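Local coordinates for cell wall surface anchor family protein (Streptococcus agalactiae, PDB 3PHS), which serves as a minor pilin of the group B streptococcal pilus, in which an IgG-like domain mediates adhesion to lung epithelial cells, at residues 45-55 / 96-105. Sequence-based numbering, arbitrary orientation.
Sequences VLYQLYQLKST and PDGIYYGLAV
Tyr50 and Tyr101 pair at the middle of an antiparallel ladder that joins strand 46-52 to strand 98-105. Their reciprocal backbone bonds (Tyr50 N to Tyr101 O, 2.8 Å, and Tyr101 N to Tyr50 O) are matched by a second two-way pair, Gln48 with Leu103. Single bonds from Val105 N to Leu46 O and from Leu52 N to Ile99 O extend the ladder in both directions. A water bridges the strands at each end, one accepting from Leu46 N and donating to Val105 O, the other accepting from Ile99 N and donating to Leu52 O.

Side-chain packing differs on the two faces. On that of Tyr47, Leu49, Gln51 and Tyr100, Ala104 CB lies over the Tyr47 ring, 4.2 Å from its centroid, in a CH-pi contact. Leu49 CD1 reaches across to Tyr100 CB (3.6 Å) and rests against Gly102 CA. On the other face Leu103 CD2 meets the edge of the Tyr50 ring at CE1 (3.6 Å), and Val105 CG2 packs on the Gln48 amide, 3.4 Å from NE2.

Gln51 and Tyr100 run side by side. With CG anti to the backbone N (chi1 -166°) and the chain extended beyond it, Gln51 lays CB and CG along Tyr100 CE2 and brings OE1 to 2.9 Å from Tyr100 OH, its amide turned 68° from the ring. Tyr100 OH donates to Pro96 O (2.5 Å), which lies at the edge of the Tyr100 ring, in its plane, while Gln51 OE1 accepts from Gln78 NE2.

These are the two central strands of a four-stranded antiparallel sheet, flanked by strands 76-83 and 109-121. Phe92 of strand 89-95, in the facing sheet, meets Tyr47 and Leu49 across the sandwich, consistent with the Ig-like folds of this pilin, whereas Leu72 of helix 69-75 packs against Tyr50, Tyr101 and Leu103.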
loop_
_atom_site.group_PDB
_atom_site.type_symbol
_atom_site.label_atom_id
_atom_site.label_comp_id
_atom_site.label_asym_id
_atom_site.label_seq_id
_atom_site.Cartn_x
_atom_site.Cartn_y
_atom_site.Cartn_z
ATOM N N VAL A 45 -2.923 -13.023 -8.522
ATOM C CA VAL A 45 -2.427 -12.595 -7.212
ATOM C C VAL A 45 -1.589 -13.716 -6.613
ATOM O O VAL A 45 -2.037 -14.881 -6.539
ATOM C CB VAL A 45 -3.569 -12.160 -6.216
ATOM C CG1 VAL A 45 -2.993 -11.711 -4.846
ATOM C CG2 VAL A 45 -4.424 -11.026 -6.806
ATOM N N LEU A 46 -0.363 -13.365 -6.225
ATOM C CA LEU A 46 0.564 -14.325 -5.640
ATOM C C LEU A 46 0.366 -14.440 -4.142
ATOM O O LEU A 46 0.540 -13.458 -3.412
ATOM C CB LEU A 46 2.013 -13.919 -5.965
ATOM C CG LEU A 46 3.150 -14.770 -5.404
ATOM C CD1 LEU A 46 2.917 -16.258 -5.664
ATOM C CD2 LEU A 46 4.438 -14.300 -6.066
ATOM N N TYR A 47 -0.022 -15.639 -3.702
ATOM C CA TYR A 47 -0.107 -15.973 -2.271
ATOM C C TYR A 47 1.060 -16.864 -1.849
ATOM O O TYR A 47 1.471 -17.775 -2.589
ATOM C CB TYR A 47 -1.460 -16.653 -1.940
ATOM C CG TYR A 47 -2.558 -15.634 -1.762
ATOM C CD1 TYR A 47 -3.336 -15.218 -2.845
ATOM C CD2 TYR A 47 -2.781 -15.036 -0.524
ATOM C CE1 TYR A 47 -4.332 -14.256 -2.680
ATOM C CE2 TYR A 47 -3.767 -14.051 -0.360
ATOM C CZ TYR A 47 -4.538 -13.679 -1.441
ATOM O OH TYR A 47 -5.517 -12.715 -1.268
ATOM N N GLN A 48 1.615 -16.567 -0.683
ATOM C CA GLN A 48 2.608 -17.438 -0.088
ATOM C C GLN A 48 2.126 -17.904 1.268
ATOM O O GLN A 48 1.554 -17.125 2.026
ATOM C CB GLN A 48 3.949 -16.724 0.025
ATOM C CG GLN A 48 4.473 -16.409 -1.333
ATOM C CD GLN A 48 5.798 -15.711 -1.335
ATOM O OE1 GLN A 48 6.458 -15.656 -2.383
ATOM N NE2 GLN A 48 6.207 -15.170 -0.194
ATOM N N LEU A 49 2.408 -19.172 1.566
ATOM C CA LEU A 49 2.051 -19.776 2.839
ATOM C C LEU A 49 3.313 -20.284 3.521
ATOM O O LEU A 49 4.052 -21.074 2.936
ATOM C CB LEU A 49 1.012 -20.897 2.626
ATOM C CG LEU A 49 -0.493 -20.568 2.574
ATOM C CD1 LEU A 49 -1.025 -20.251 3.944
ATOM C CD2 LEU A 49 -0.881 -19.444 1.611
ATOM N N TYR A 50 3.551 -19.815 4.750
ATOM C CA TYR A 50 4.750 -20.141 5.528
ATOM C C TYR A 50 4.361 -21.109 6.637
ATOM O O TYR A 50 3.545 -20.784 7.499
ATOM C CB TYR A 50 5.388 -18.869 6.079
ATOM C CG TYR A 50 5.992 -18.050 4.962
ATOM C CD1 TYR A 50 5.196 -17.212 4.174
ATOM C CD2 TYR A 50 7.338 -18.186 4.638
ATOM C CE1 TYR A 50 5.752 -16.481 3.120
ATOM C CE2 TYR A 50 7.901 -17.469 3.583
ATOM C CZ TYR A 50 7.108 -16.612 2.847
ATOM O OH TYR A 50 7.681 -15.939 1.806
ATOM N N GLN A 51 4.899 -22.323 6.559
ATOM C CA GLN A 51 4.636 -23.346 7.568
ATOM C C GLN A 51 5.399 -23.009 8.859
ATOM O O GLN A 51 6.630 -22.969 8.856
ATOM C CB GLN A 51 5.130 -24.678 7.021
ATOM C CG GLN A 51 4.681 -25.923 7.733
ATOM C CD GLN A 51 5.239 -27.117 6.968
ATOM O OE1 GLN A 51 4.555 -27.714 6.142
ATOM N NE2 GLN A 51 6.505 -27.379 7.148
ATOM N N LEU A 52 4.676 -22.777 9.953
ATOM C CA LEU A 52 5.326 -22.412 11.224
ATOM C C LEU A 52 6.158 -23.559 11.793
ATOM O O LEU A 52 5.788 -24.721 11.653
ATOM C CB LEU A 52 4.302 -21.956 12.271
ATOM C CG LEU A 52 3.958 -20.470 12.287
ATOM C CD1 LEU A 52 3.342 -20.025 10.948
ATOM C CD2 LEU A 52 3.037 -20.153 13.451
ATOM N N LYS A 53 7.292 -23.207 12.392
ATOM C CA LYS A 53 8.113 -24.177 13.131
ATOM C C LYS A 53 7.751 -24.202 14.603
ATOM O O LYS A 53 7.953 -25.212 15.271
ATOM C CB LYS A 53 9.600 -23.848 12.978
ATOM C CG LYS A 53 10.126 -24.011 11.563
ATOM C CD LYS A 53 11.652 -23.835 11.497
ATOM C CE LYS A 53 12.382 -25.169 11.363
ATOM N NZ LYS A 53 11.957 -26.220 12.355
ATOM N N SER A 54 7.192 -23.098 15.095
ATOM C CA SER A 54 6.931 -22.893 16.522
ATOM C C SER A 54 5.628 -22.143 16.710
ATOM O O SER A 54 5.286 -21.274 15.885
ATOM C CB SER A 54 8.086 -22.107 17.159
ATOM O OG SER A 54 7.808 -21.795 18.524
ATOM N N THR A 55 4.891 -22.475 17.777
ATOM C CA THR A 55 3.692 -21.711 18.138
ATOM C C THR A 55 3.760 -21.136 19.562
ATOM O O THR A 55 2.727 -20.973 20.216
ATOM C CB THR A 55 2.394 -22.543 17.990
ATOM O OG1 THR A 55 2.444 -23.680 18.865
ATOM C CG2 THR A 55 2.206 -23.006 16.550
ATOM N N PRO A 96 1.052 -30.414 4.556
ATOM C CA PRO A 96 1.128 -31.137 5.818
ATOM C C PRO A 96 0.318 -30.432 6.879
ATOM O O PRO A 96 0.199 -29.186 6.881
ATOM C CB PRO A 96 2.611 -31.068 6.173
ATOM C CG PRO A 96 3.286 -30.973 4.879
ATOM C CD PRO A 96 2.401 -30.042 4.093
ATOM N N ASP A 97 -0.255 -31.241 7.753
ATOM C CA ASP A 97 -0.978 -30.757 8.890
ATOM C C ASP A 97 -0.067 -29.775 9.641
ATOM O O ASP A 97 1.125 -30.041 9.834
ATOM C CB ASP A 97 -1.382 -31.970 9.734
ATOM C CG ASP A 97 -2.365 -31.624 10.790
ATOM O OD1 ASP A 97 -1.937 -30.995 11.772
ATOM O OD2 ASP A 97 -3.564 -31.959 10.640
ATOM N N GLY A 98 -0.592 -28.603 9.990
ATOM C CA GLY A 98 0.261 -27.567 10.588
ATOM C C GLY A 98 -0.414 -26.215 10.695
ATOM O O GLY A 98 -1.597 -26.085 10.385
ATOM N N ILE A 99 0.344 -25.222 11.155
ATOM C CA ILE A 99 -0.124 -23.837 11.234
ATOM C C ILE A 99 0.623 -23.068 10.161
ATOM O O ILE A 99 1.831 -23.185 10.058
ATOM C CB ILE A 99 0.146 -23.174 12.638
ATOM C CG1 ILE A 99 -0.441 -23.996 13.815
ATOM C CG2 ILE A 99 -0.362 -21.716 12.675
ATOM C CD1 ILE A 99 -1.835 -24.432 13.609
ATOM N N TYR A 100 -0.107 -22.299 9.357
ATOM C CA TYR A 100 0.480 -21.559 8.253
ATOM C C TYR A 100 0.133 -20.081 8.346
ATOM O O TYR A 100 -0.995 -19.716 8.668
ATOM C CB TYR A 100 -0.034 -22.067 6.907
ATOM C CG TYR A 100 0.387 -23.483 6.609
ATOM C CD1 TYR A 100 -0.278 -24.569 7.206
ATOM C CD2 TYR A 100 1.480 -23.737 5.764
ATOM C CE1 TYR A 100 0.139 -25.905 6.938
ATOM C CE2 TYR A 100 1.900 -25.054 5.498
ATOM C CZ TYR A 100 1.229 -26.118 6.093
ATOM O OH TYR A 100 1.663 -27.407 5.830
ATOM N N TYR A 101 1.125 -19.257 8.050
ATOM C CA TYR A 101 0.935 -17.833 7.893
ATOM C C TYR A 101 0.887 -17.557 6.406
ATOM O O TYR A 101 1.832 -17.881 5.686
ATOM C CB TYR A 101 2.110 -17.092 8.513
ATOM C CG TYR A 101 2.100 -15.591 8.331
ATOM C CD1 TYR A 101 1.226 -14.782 9.070
ATOM C CD2 TYR A 101 2.985 -14.978 7.439
ATOM C CE1 TYR A 101 1.241 -13.396 8.911
ATOM C CE2 TYR A 101 3.003 -13.590 7.274
ATOM C CZ TYR A 101 2.131 -12.819 8.023
ATOM O OH TYR A 101 2.159 -11.454 7.870
ATOM N N GLY A 102 -0.194 -16.923 5.967
ATOM C CA GLY A 102 -0.411 -16.611 4.560
ATOM C C GLY A 102 -0.484 -15.116 4.310
ATOM O O GLY A 102 -1.012 -14.372 5.123
ATOM N N LEU A 103 0.053 -14.686 3.172
ATOM C CA LEU A 103 -0.008 -13.274 2.782
ATOM C C LEU A 103 0.014 -13.183 1.273
ATOM O O LEU A 103 0.437 -14.123 0.605
ATOM C CB LEU A 103 1.183 -12.494 3.366
ATOM C CG LEU A 103 2.551 -12.588 2.688
ATOM C CD1 LEU A 103 3.497 -11.561 3.271
ATOM C CD2 LEU A 103 3.132 -13.974 2.865
ATOM N N ALA A 104 -0.458 -12.067 0.732
ATOM C CA ALA A 104 -0.253 -11.788 -0.681
ATOM C C ALA A 104 1.031 -10.987 -0.846
ATOM O O ALA A 104 1.342 -10.093 -0.034
ATOM C CB ALA A 104 -1.432 -11.008 -1.263
ATOM N N VAL A 105 1.752 -11.297 -1.913
ATOM C CA VAL A 105 3.026 -10.631 -2.242
ATOM C C VAL A 105 2.906 -9.852 -3.553
ATOM O O VAL A 105 2.307 -10.317 -4.529
ATOM C CB VAL A 105 4.195 -11.657 -2.335
ATOM C CG1 VAL A 105 5.521 -10.971 -2.740
ATOM C CG2 VAL A 105 4.375 -12.372 -1.013
HETATM O O HOH W 1 0.583 -10.695 -6.546
HETATM O O HOH W 2 3.086 -25.971 11.493
#